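Local coordinates for protein lectin (Trichosanthes anguina, PDB 4HR6) that binds galactose-type sugars through ricin-like beta-trefoil domains, as a three-chain nontoxic homologue of type II ribosome-inactivating proteins, at residues R232-D236 / I247-H253; M148-A152 / K168-W173; I138-G144 / Q259-Y264. All coordinates share one frame; numbering follows the deposited sequence.

How the contacts relate
From the N terminus, the strand of 138-144 comes first and its partner 259-264 ends the chain, so contact 3 closes a loop of 114 residues around the other two. Contact 2 lies inside it, 148-152 meeting 168-173 across 15 residues. Contact 1 follows in series, a hairpin of 232-236 and 247-253 with ten residues between. Contacts 2 and 3 are the nearest neighbours, their centres about 9 Å apart, with backbone bonds linking Trp-173 to Gly-140 and Leu-150 to Ile-142. Contact 1 reaches both through the core: Ile-247 packs on Leu-150, and the Trp-260 indole approaches the Met-235 carbonyl. Together they join the closing strands, a QxW segment and a sugar site.

Contact 1: R232-D236 / I247-H253; sequences RLAMD and IILHRPH. With AMG (methyl alpha-D-galactopyranoside), chain E.
The imidazole of His-250 offers one face to the bound methyl galactoside, whose C3 stands 3.8 Å above the ring plane toward the rim, while His-250 CB lies 3.3 Å from Asp-236 OD1. His-253 instead meets the sugar at its ring edge, NE2 donating to AMG O3 over 2.8 Å. The guanidinium of Arg-232 has Pro-252 CB over one face, while its NH1 is held by Asp-222 and Ser-226.

The scaffold is an antiparallel hairpin within a beta-trefoil. Ala-234 and His-250 exchange two backbone bonds, and Ile-248 N reaches Asp-236 O with an N-H...O angle of 169°. In this register, with Ala-234 opposite His-250 and Asp-236 opposite Ile-248, these side chains share the face that looks at the sugar; Met-235 and Leu-249 occupy the other, and Met-235 CG presses on Ile-247 CG2 at 3.4 Å, unusually close.

Asp-236 carries its carboxylate out to the ligand because chi1 (172°) turns CG away from the backbone N. OD1 accepts from AMG O3 at 2.6 Å and OD2 from AMG O4 at 3.1 Å, a two-pronged grip on neighbouring hydroxyls. Gln-258 NE2 also bonds OD1, which probably orients the carboxylate. The rotation of the His-250 ring is fixed by ND1, which donates to Arg-251 O at 2.7 Å, nearly in the ring plane. Asn-257, Asp-199 and the backbone N of Arg-239 complete the polar grip.

AMG O3 donates to a carboxylate and accepts from an imidazole, while O4 donates to the second carboxylate oxygen; this pairing reads the O3-O4 edge of galactose and is consistent with a preference for that sugar.

Contact 2: M148-A152 / K168-W173; sequences MCLEA and KREQSW
Strand 148-152 runs past a 3-10 turn, residues 169-171, with the CA atoms of Glu-151 and Gln-171 only 4.6 Å apart. Gln-171, Ser-172 and Trp-173 form the QxW motif that marks ricin-type beta-trefoils, so the contact ties the QxW segment to strand 148-153 of the same domain. One backbone bond pins the two: Ala-152 N donates to Glu-170 O over 3.0 Å, and at 178° the N-H is practically straight.

The Leu-150 carbonyl serves as a second anchor. Trp-173 NE1 donates to it within the plane of the indole, at 3.1 Å, but comes from above the carbonyl plane; a water also donates to Leu-150 O and bridges it to Gln-171 O.

Glu-151, extended beyond CG, gathers two donors on OE1. Gln-171 NE2 donates to the anti lone pair of OE1 at 3.0 Å, the bond bent (139°), whereas Lys-168 NZ arrives from above the carboxylate plane at 3.2 Å as a salt bridge. Both partners should steady the negative charge of this buried side chain. The Gln-171 amide is further fixed by Glu-163 O and Val-165 N, and its flank packs on Cys-149 CB, beside the disulfide to Cys-164. At the far end of the indole, Trp-173 CH2 rests 3.8 Å from Ala-152 CB.

Contact 3: I138-G144 / Q259-Y264; sequences IIGSIVG and QWVLFY
This is an antiparallel strand pair that closes the second beta-trefoil domain, its opening strand 138-143 lying beside the C-terminal strand 261-263. The strands are twisted, 138° between their directions, and four backbone bonds hold them: Ser-141 and Phe-263 exchange one pair, Val-143 and Val-261 the other. Among these, Phe-263 N to Ser-141 O is the shortest at 2.8 Å.

Two faces result. On one, Val-143 CG2 lies beside Phe-263 CB at 4.0 Å; this side meets another lectin chain, where Phe-122 of that chain contacts the Phe-263 ring and stacks on Tyr-264. The opposite face carries Ile-142 and Leu-262, both buried; the side chains of Ile-138 and Leu-262 cross at about a right angle, CG2 of the first 3.9 Å from CD1 of the second.

Trp-260, the tryptophan of a QxW motif, sits with CG anti to its carbonyl carbon (chi1 -56°), which brings its six-membered ring to the strand end. There CE3 touches Ile-142 CG2 at 3.7 Å and Gly-144 CA at 3.5 Å, the glycine's bare backbone letting the indole come that close. Where the chain ends, a water donates to Ile-139 O at 2.6 Å and to Tyr-264 O at 3.1 Å.

Contact 1: R232-D236 / I247-H253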
loop_
_atom_site.group_PDB
_atom_site.type_symbol
_atom_site.label_atom_id
_atom_site.label_comp_id
_atom_site.label_asym_id
_atom_site.label_seq_id
_atom_site.Cartn_x
_atom_site.Cartn_y
_atom_site.Cartn_z
ATOM N N ARG C 232 -0.282 19.379 6.575
ATOM C CA ARG C 232 -1.046 18.140 6.410
ATOM C C ARG C 232 -1.917 17.823 7.626
ATOM O O ARG C 232 -1.478 17.976 8.760
ATOM C CB ARG C 232 -0.062 16.983 6.160
ATOM C CG ARG C 232 -0.684 15.598 6.060
ATOM C CD ARG C 232 0.359 14.548 5.721
ATOM N NE ARG C 232 1.278 14.259 6.826
ATOM C CZ ARG C 232 1.235 13.179 7.619
ATOM N NH1 ARG C 232 0.301 12.234 7.474
ATOM N NH2 ARG C 232 2.144 13.041 8.580
ATOM N N LEU C 233 -3.144 17.364 7.377
ATOM C CA LEU C 233 -4.031 16.867 8.436
ATOM C C LEU C 233 -4.513 15.442 8.125
ATOM O O LEU C 233 -4.674 15.076 6.958
ATOM C CB LEU C 233 -5.253 17.777 8.605
ATOM C CG LEU C 233 -5.037 19.286 8.790
ATOM C CD1 LEU C 233 -6.372 20.021 8.672
ATOM C CD2 LEU C 233 -4.355 19.595 10.115
ATOM N N ALA C 234 -4.795 14.679 9.186
ATOM C CA ALA C 234 -5.186 13.270 9.091
ATOM C C ALA C 234 -6.581 13.000 9.633
ATOM O O ALA C 234 -7.010 13.590 10.615
ATOM C CB ALA C 234 -4.200 12.431 9.874
ATOM N N MET C 235 -7.262 12.066 8.996
ATOM C CA MET C 235 -8.509 11.519 9.476
ATOM C C MET C 235 -8.252 10.859 10.839
ATOM O O MET C 235 -7.201 10.250 11.066
ATOM C CB MET C 235 -9.038 10.525 8.447
ATOM C CG MET C 235 -10.518 10.260 8.525
ATOM S SD MET C 235 -11.174 9.394 7.089
ATOM C CE MET C 235 -10.898 10.592 5.801
ATOM N N ASP C 236 -9.204 11.014 11.756
ATOM C CA ASP C 236 -8.942 10.818 13.181
ATOM C C ASP C 236 -10.251 10.501 13.898
ATOM O O ASP C 236 -11.240 11.228 13.753
ATOM C CB ASP C 236 -8.273 12.084 13.747
ATOM C CG ASP C 236 -8.122 12.071 15.274
ATOM O OD1 ASP C 236 -7.125 12.624 15.802
ATOM O OD2 ASP C 236 -9.004 11.531 15.947
ATOM N N ILE C 247 -15.845 11.326 13.275
ATOM C CA ILE C 247 -14.565 11.338 12.572
ATOM C C ILE C 247 -14.203 12.789 12.270
ATOM O O ILE C 247 -14.985 13.512 11.651
ATOM C CB ILE C 247 -14.632 10.554 11.244
ATOM C CG1 ILE C 247 -15.213 9.157 11.468
ATOM C CG2 ILE C 247 -13.249 10.489 10.587
ATOM C CD1 ILE C 247 -14.498 8.370 12.550
ATOM N N ILE C 248 -13.022 13.205 12.710
ATOM C CA ILE C 248 -12.563 14.567 12.520
ATOM C C ILE C 248 -11.250 14.613 11.732
ATOM O O ILE C 248 -10.626 13.580 11.498
ATOM C CB ILE C 248 -12.369 15.285 13.878
ATOM C CG1 ILE C 248 -11.214 14.670 14.672
ATOM C CG2 ILE C 248 -13.664 15.245 14.683
ATOM C CD1 ILE C 248 -10.871 15.410 15.948
ATOM N N LEU C 249 -10.844 15.830 11.365
ATOM C CA LEU C 249 -9.612 16.104 10.643
ATOM C C LEU C 249 -8.643 16.810 11.574
ATOM O O LEU C 249 -8.846 17.959 11.935
ATOM C CB LEU C 249 -9.912 16.982 9.428
ATOM C CG LEU C 249 -8.788 17.218 8.418
ATOM C CD1 LEU C 249 -8.272 15.907 7.847
ATOM C CD2 LEU C 249 -9.304 18.101 7.297
ATOM N N HIS C 250 -7.573 16.120 11.944
ATOM C CA HIS C 250 -6.745 16.521 13.068
ATOM C C HIS C 250 -5.288 16.676 12.667
ATOM O O HIS C 250 -4.877 16.226 11.610
ATOM C CB HIS C 250 -6.885 15.453 14.158
ATOM C CG HIS C 250 -6.369 15.872 15.496
ATOM N ND1 HIS C 250 -5.058 15.683 15.879
ATOM C CD2 HIS C 250 -6.986 16.455 16.547
ATOM C CE1 HIS C 250 -4.890 16.138 17.108
ATOM N NE2 HIS C 250 -6.045 16.611 17.536
ATOM N N ARG C 251 -4.518 17.337 13.521
ATOM C CA ARG C 251 -3.065 17.352 13.423
ATOM C C ARG C 251 -2.534 15.909 13.417
ATOM O O ARG C 251 -2.980 15.091 14.225
ATOM C CB ARG C 251 -2.494 18.107 14.625
ATOM C CG ARG C 251 -1.024 18.461 14.538
ATOM C CD ARG C 251 -0.548 19.140 15.818
ATOM N NE ARG C 251 0.620 19.988 15.567
ATOM C CZ ARG C 251 0.576 21.272 15.202
ATOM N NH1 ARG C 251 -0.581 21.912 15.047
ATOM N NH2 ARG C 251 1.710 21.930 14.991
ATOM N N PRO C 252 -1.582 15.587 12.518
ATOM C CA PRO C 252 -1.067 14.213 12.455
ATOM C C PRO C 252 -0.142 13.858 13.615
ATOM O O PRO C 252 0.788 14.606 13.919
ATOM C CB PRO C 252 -0.284 14.185 11.132
ATOM C CG PRO C 252 -0.634 15.449 10.420
ATOM C CD PRO C 252 -0.952 16.436 11.494
ATOM N N HIS C 253 -0.411 12.739 14.275
ATOM C CA HIS C 253 0.497 12.236 15.325
ATOM C C HIS C 253 0.774 10.728 15.238
ATOM O O HIS C 253 1.600 10.212 15.987
ATOM C CB HIS C 253 0.011 12.627 16.742
ATOM C CG HIS C 253 -1.423 12.287 17.014
ATOM N ND1 HIS C 253 -1.935 11.018 16.851
ATOM C CD2 HIS C 253 -2.452 13.050 17.454
ATOM C CE1 HIS C 253 -3.216 11.012 17.170
ATOM N NE2 HIS C 253 -3.554 12.233 17.545
HETATM C C1 AMG E . -7.142 13.622 21.724
HETATM C C2 AMG E . -6.654 12.630 20.666
HETATM C C3 AMG E . -6.618 13.278 19.277
HETATM C C4 AMG E . -7.975 13.892 18.957
HETATM C C5 AMG E . -8.448 14.795 20.108
HETATM C C6 AMG E . -9.861 15.331 19.898
HETATM C C7 AMG E . -6.066 15.162 23.190
HETATM O O1 AMG E . -6.229 14.723 21.844
HETATM O O2 AMG E . -5.360 12.159 21.050
HETATM O O3 AMG E . -6.277 12.325 18.260
HETATM O O4 AMG E . -8.913 12.838 18.705
HETATM O O5 AMG E . -8.434 14.085 21.347
HETATM O O6 AMG E . -10.029 16.499 20.713
#

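Contact 2: M148-A152 / K168-W173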
loop_
_atom_site.group_PDB
_atom_site.type_symbol
_atom_site.label_atom_id
_atom_site.label_comp_id
_atom_site.label_asym_id
_atom_site.label_seq_id
_atom_site.Cartn_x
_atom_site.Cartn_y
_atom_site.Cartn_z
ATOM N N MET C 148 -12.738 -1.851 13.436
ATOM C CA MET C 148 -14.059 -1.423 12.996
ATOM C C MET C 148 -13.989 -0.739 11.638
ATOM O O MET C 148 -12.949 -0.197 11.275
ATOM C CB MET C 148 -14.657 -0.514 14.046
ATOM C CG MET C 148 -15.019 -1.291 15.294
ATOM S SD MET C 148 -15.820 -0.264 16.517
ATOM C CE MET C 148 -17.507 -0.286 15.911
ATOM N N CYS C 149 -15.104 -0.783 10.906
ATOM C CA CYS C 149 -15.202 -0.334 9.516
ATOM C C CYS C 149 -15.963 0.998 9.386
ATOM O O CYS C 149 -17.002 1.183 10.031
ATOM C CB CYS C 149 -15.959 -1.375 8.693
ATOM S SG CYS C 149 -15.043 -2.860 8.179
ATOM N N LEU C 150 -15.467 1.903 8.536
ATOM C CA LEU C 150 -16.202 3.120 8.177
ATOM C C LEU C 150 -17.502 2.771 7.492
ATOM O O LEU C 150 -17.522 2.030 6.510
ATOM C CB LEU C 150 -15.422 4.014 7.216
ATOM C CG LEU C 150 -14.498 5.098 7.747
ATOM C CD1 LEU C 150 -14.085 5.943 6.554
ATOM C CD2 LEU C 150 -15.135 5.976 8.807
ATOM N N GLU C 151 -18.596 3.326 8.012
ATOM C CA GLU C 151 -19.906 3.117 7.420
ATOM C C GLU C 151 -20.580 4.447 7.014
ATOM O O GLU C 151 -20.484 5.465 7.718
ATOM C CB GLU C 151 -20.789 2.338 8.386
ATOM C CG GLU C 151 -22.012 1.737 7.718
ATOM C CD GLU C 151 -22.784 0.840 8.651
ATOM O OE1 GLU C 151 -22.257 -0.229 9.011
ATOM O OE2 GLU C 151 -23.911 1.211 9.030
ATOM N N ALA C 152 -21.221 4.424 5.853
ATOM C CA ALA C 152 -22.060 5.528 5.399
ATOM C C ALA C 152 -23.418 5.356 6.080
ATOM O O ALA C 152 -24.141 4.395 5.784
ATOM C CB ALA C 152 -22.222 5.506 3.881
ATOM N N LYS C 168 -21.646 -5.818 3.394
ATOM C CA LYS C 168 -22.572 -4.743 3.744
ATOM C C LYS C 168 -22.283 -3.538 2.841
ATOM O O LYS C 168 -21.160 -3.017 2.813
ATOM C CB LYS C 168 -22.470 -4.342 5.215
ATOM C CG LYS C 168 -23.626 -3.451 5.642
ATOM C CD LYS C 168 -23.529 -3.000 7.083
ATOM C CE LYS C 168 -24.737 -2.160 7.471
ATOM N NZ LYS C 168 -24.854 -2.052 8.951
ATOM N N ARG C 169 -23.313 -3.109 2.116
ATOM C CA ARG C 169 -23.168 -2.149 1.020
ATOM C C ARG C 169 -22.685 -0.799 1.514
ATOM O O ARG C 169 -21.917 -0.132 0.835
ATOM C CB ARG C 169 -24.498 -1.997 0.267
ATOM C CG ARG C 169 -25.002 -3.280 -0.392
ATOM C CD ARG C 169 -24.595 -3.393 -1.857
ATOM N NE ARG C 169 -23.189 -3.047 -2.082
ATOM C CZ ARG C 169 -22.649 -2.808 -3.278
ATOM N NH1 ARG C 169 -23.377 -2.902 -4.388
ATOM N NH2 ARG C 169 -21.363 -2.487 -3.366
ATOM N N GLU C 170 -23.100 -0.434 2.717
ATOM C CA GLU C 170 -22.798 0.881 3.293
ATOM C C GLU C 170 -21.351 0.998 3.753
ATOM O O GLU C 170 -20.892 2.092 4.071
ATOM C CB GLU C 170 -23.702 1.165 4.507
ATOM C CG GLU C 170 -25.190 1.331 4.208
ATOM C CD GLU C 170 -25.910 0.024 3.933
ATOM O OE1 GLU C 170 -25.508 -1.022 4.480
ATOM O OE2 GLU C 170 -26.887 0.043 3.158
ATOM N N GLN C 171 -20.666 -0.142 3.833
ATOM C CA GLN C 171 -19.271 -0.221 4.267
ATOM C C GLN C 171 -18.288 -0.295 3.089
ATOM O O GLN C 171 -17.085 -0.453 3.297
ATOM C CB GLN C 171 -19.091 -1.419 5.214
ATOM C CG GLN C 171 -19.854 -1.240 6.526
ATOM C CD GLN C 171 -19.471 -2.236 7.605
ATOM O OE1 GLN C 171 -18.897 -3.286 7.321
ATOM N NE2 GLN C 171 -19.799 -1.910 8.861
ATOM N N SER C 172 -18.800 -0.146 1.866
ATOM C CA SER C 172 -17.983 -0.246 0.664
ATOM C C SER C 172 -17.750 1.125 0.032
ATOM O O SER C 172 -18.700 1.886 -0.239
ATOM C CB SER C 172 -18.613 -1.217 -0.331
ATOM O OG SER C 172 -17.895 -1.217 -1.555
ATOM N N TRP C 173 -16.472 1.426 -0.187
ATOM C CA TRP C 173 -16.008 2.728 -0.653
ATOM C C TRP C 173 -15.222 2.583 -1.940
ATOM O O TRP C 173 -14.568 1.550 -2.185
ATOM C CB TRP C 173 -15.140 3.376 0.415
ATOM C CG TRP C 173 -15.865 3.509 1.714
ATOM C CD1 TRP C 173 -15.858 2.632 2.752
ATOM C CD2 TRP C 173 -16.742 4.572 2.091
ATOM N NE1 TRP C 173 -16.665 3.088 3.770
ATOM C CE2 TRP C 173 -17.223 4.279 3.386
ATOM C CE3 TRP C 173 -17.170 5.747 1.459
ATOM C CZ2 TRP C 173 -18.111 5.123 4.064
ATOM C CZ3 TRP C 173 -18.043 6.590 2.136
ATOM C CH2 TRP C 173 -18.507 6.270 3.424
HETATM O O HOH W 1 -15.624 0.262 5.304
#

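Contact 3: I138-G144 / Q259-Y264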
loop_
_atom_site.group_PDB
_atom_site.type_symbol
_atom_site.label_atom_id
_atom_site.label_comp_id
_atom_site.label_asym_id
_atom_site.label_seq_id
_atom_site.Cartn_x
_atom_site.Cartn_y
_atom_site.Cartn_z
ATOM N N ILE C 138 -10.547 1.992 -6.938
ATOM C CA ILE C 138 -10.215 0.870 -6.069
ATOM C C ILE C 138 -11.323 0.713 -5.034
ATOM O O ILE C 138 -11.518 1.596 -4.198
ATOM C CB ILE C 138 -8.890 1.110 -5.290
ATOM C CG1 ILE C 138 -7.724 1.430 -6.230
ATOM C CG2 ILE C 138 -8.572 -0.093 -4.404
ATOM C CD1 ILE C 138 -7.494 0.389 -7.291
ATOM N N ILE C 139 -12.018 -0.416 -5.070
ATOM C CA ILE C 139 -13.081 -0.705 -4.115
ATOM C C ILE C 139 -12.558 -1.392 -2.869
ATOM O O ILE C 139 -11.857 -2.398 -2.961
ATOM C CB ILE C 139 -14.134 -1.685 -4.698
ATOM C CG1 ILE C 139 -14.659 -1.223 -6.065
ATOM C CG2 ILE C 139 -15.269 -1.913 -3.699
ATOM C CD1 ILE C 139 -15.155 0.196 -6.096
ATOM N N GLY C 140 -12.961 -0.914 -1.700
ATOM C CA GLY C 140 -12.735 -1.676 -0.483
ATOM C C GLY C 140 -13.397 -1.116 0.753
ATOM O O GLY C 140 -14.134 -0.122 0.686
ATOM N N SER C 141 -13.160 -1.785 1.881
ATOM C CA SER C 141 -13.555 -1.271 3.189
ATOM C C SER C 141 -12.407 -0.496 3.751
ATOM O O SER C 141 -11.258 -0.712 3.364
ATOM C CB SER C 141 -13.893 -2.407 4.153
ATOM O OG SER C 141 -14.864 -3.258 3.586
ATOM N N ILE C 142 -12.719 0.425 4.656
ATOM C CA ILE C 142 -11.707 1.190 5.337
ATOM C C ILE C 142 -11.811 0.855 6.811
ATOM O O ILE C 142 -12.857 1.100 7.434
ATOM C CB ILE C 142 -11.890 2.689 5.119
ATOM C CG1 ILE C 142 -11.850 2.999 3.632
ATOM C CG2 ILE C 142 -10.814 3.456 5.859
ATOM C CD1 ILE C 142 -12.226 4.430 3.289
ATOM N N VAL C 143 -10.722 0.300 7.361
ATOM C CA VAL C 143 -10.715 -0.277 8.695
ATOM C C VAL C 143 -9.906 0.616 9.610
ATOM O O VAL C 143 -8.816 1.018 9.271
ATOM C CB VAL C 143 -10.129 -1.709 8.680
ATOM C CG1 VAL C 143 -10.223 -2.360 10.057
ATOM C CG2 VAL C 143 -10.856 -2.568 7.655
ATOM N N GLY C 144 -10.462 0.937 10.771
ATOM C CA GLY C 144 -9.821 1.815 11.727
ATOM C C GLY C 144 -9.622 1.049 13.007
ATOM O O GLY C 144 -9.651 -0.195 13.006
ATOM N N GLN C 259 -4.721 5.567 12.416
ATOM C CA GLN C 259 -4.209 4.488 11.574
ATOM C C GLN C 259 -5.380 3.756 10.971
ATOM O O GLN C 259 -6.347 3.467 11.655
ATOM C CB GLN C 259 -3.331 3.535 12.391
ATOM C CG GLN C 259 -1.928 4.070 12.687
ATOM C CD GLN C 259 -1.111 3.117 13.547
ATOM O OE1 GLN C 259 -1.290 1.899 13.480
ATOM N NE2 GLN C 259 -0.211 3.666 14.374
ATOM N N TRP C 260 -5.276 3.456 9.682
ATOM C CA TRP C 260 -6.344 2.846 8.906
ATOM C C TRP C 260 -5.765 1.810 7.953
ATOM O O TRP C 260 -4.580 1.852 7.631
ATOM C CB TRP C 260 -7.044 3.919 8.057
ATOM C CG TRP C 260 -7.572 5.079 8.841
ATOM C CD1 TRP C 260 -6.896 6.209 9.211
ATOM C CD2 TRP C 260 -8.887 5.205 9.375
ATOM N NE1 TRP C 260 -7.717 7.035 9.940
ATOM C CE2 TRP C 260 -8.955 6.446 10.039
ATOM C CE3 TRP C 260 -10.028 4.395 9.334
ATOM C CZ2 TRP C 260 -10.119 6.888 10.685
ATOM C CZ3 TRP C 260 -11.196 4.847 9.969
ATOM C CH2 TRP C 260 -11.220 6.076 10.634
ATOM N N VAL C 261 -6.604 0.904 7.472
ATOM C CA VAL C 261 -6.172 -0.096 6.524
ATOM C C VAL C 261 -7.220 -0.168 5.455
ATOM O O VAL C 261 -8.406 -0.228 5.777
ATOM C CB VAL C 261 -6.035 -1.495 7.180
ATOM C CG1 VAL C 261 -5.830 -2.574 6.125
ATOM C CG2 VAL C 261 -4.913 -1.501 8.209
ATOM N N LEU C 262 -6.783 -0.167 4.196
ATOM C CA LEU C 262 -7.667 -0.381 3.078
ATOM C C LEU C 262 -7.830 -1.882 2.923
ATOM O O LEU C 262 -6.848 -2.590 2.635
ATOM C CB LEU C 262 -7.056 0.193 1.794
ATOM C CG LEU C 262 -7.950 0.734 0.670
ATOM C CD1 LEU C 262 -7.346 0.395 -0.686
ATOM C CD2 LEU C 262 -9.383 0.260 0.719
ATOM N N PHE C 263 -9.052 -2.381 3.094
ATOM C CA PHE C 263 -9.285 -3.800 2.955
ATOM C C PHE C 263 -9.992 -4.054 1.629
ATOM O O PHE C 263 -11.215 -4.038 1.519
ATOM C CB PHE C 263 -10.031 -4.368 4.169
ATOM C CG PHE C 263 -9.880 -5.855 4.333
ATOM C CD1 PHE C 263 -8.903 -6.381 5.167
ATOM C CD2 PHE C 263 -10.696 -6.731 3.636
ATOM C CE1 PHE C 263 -8.755 -7.752 5.319
ATOM C CE2 PHE C 263 -10.548 -8.113 3.776
ATOM C CZ PHE C 263 -9.577 -8.624 4.622
ATOM N N TYR C 264 -9.166 -4.283 0.617
ATOM C CA TYR C 264 -9.597 -4.508 -0.732
ATOM C C TYR C 264 -9.682 -6.015 -0.962
ATOM O O TYR C 264 -10.080 -6.436 -2.057
ATOM C CB TYR C 264 -8.627 -3.837 -1.727
ATOM C CG TYR C 264 -7.201 -4.415 -1.716
ATOM C CD1 TYR C 264 -6.246 -3.971 -0.805
ATOM C CD2 TYR C 264 -6.832 -5.401 -2.605
ATOM C CE1 TYR C 264 -4.963 -4.515 -0.776
ATOM C CE2 TYR C 264 -5.549 -5.951 -2.587
ATOM C CZ TYR C 264 -4.618 -5.506 -1.674
ATOM O OH TYR C 264 -3.353 -6.054 -1.658
HETATM O O HOH W 2 -11.200 -4.517 -4.274
#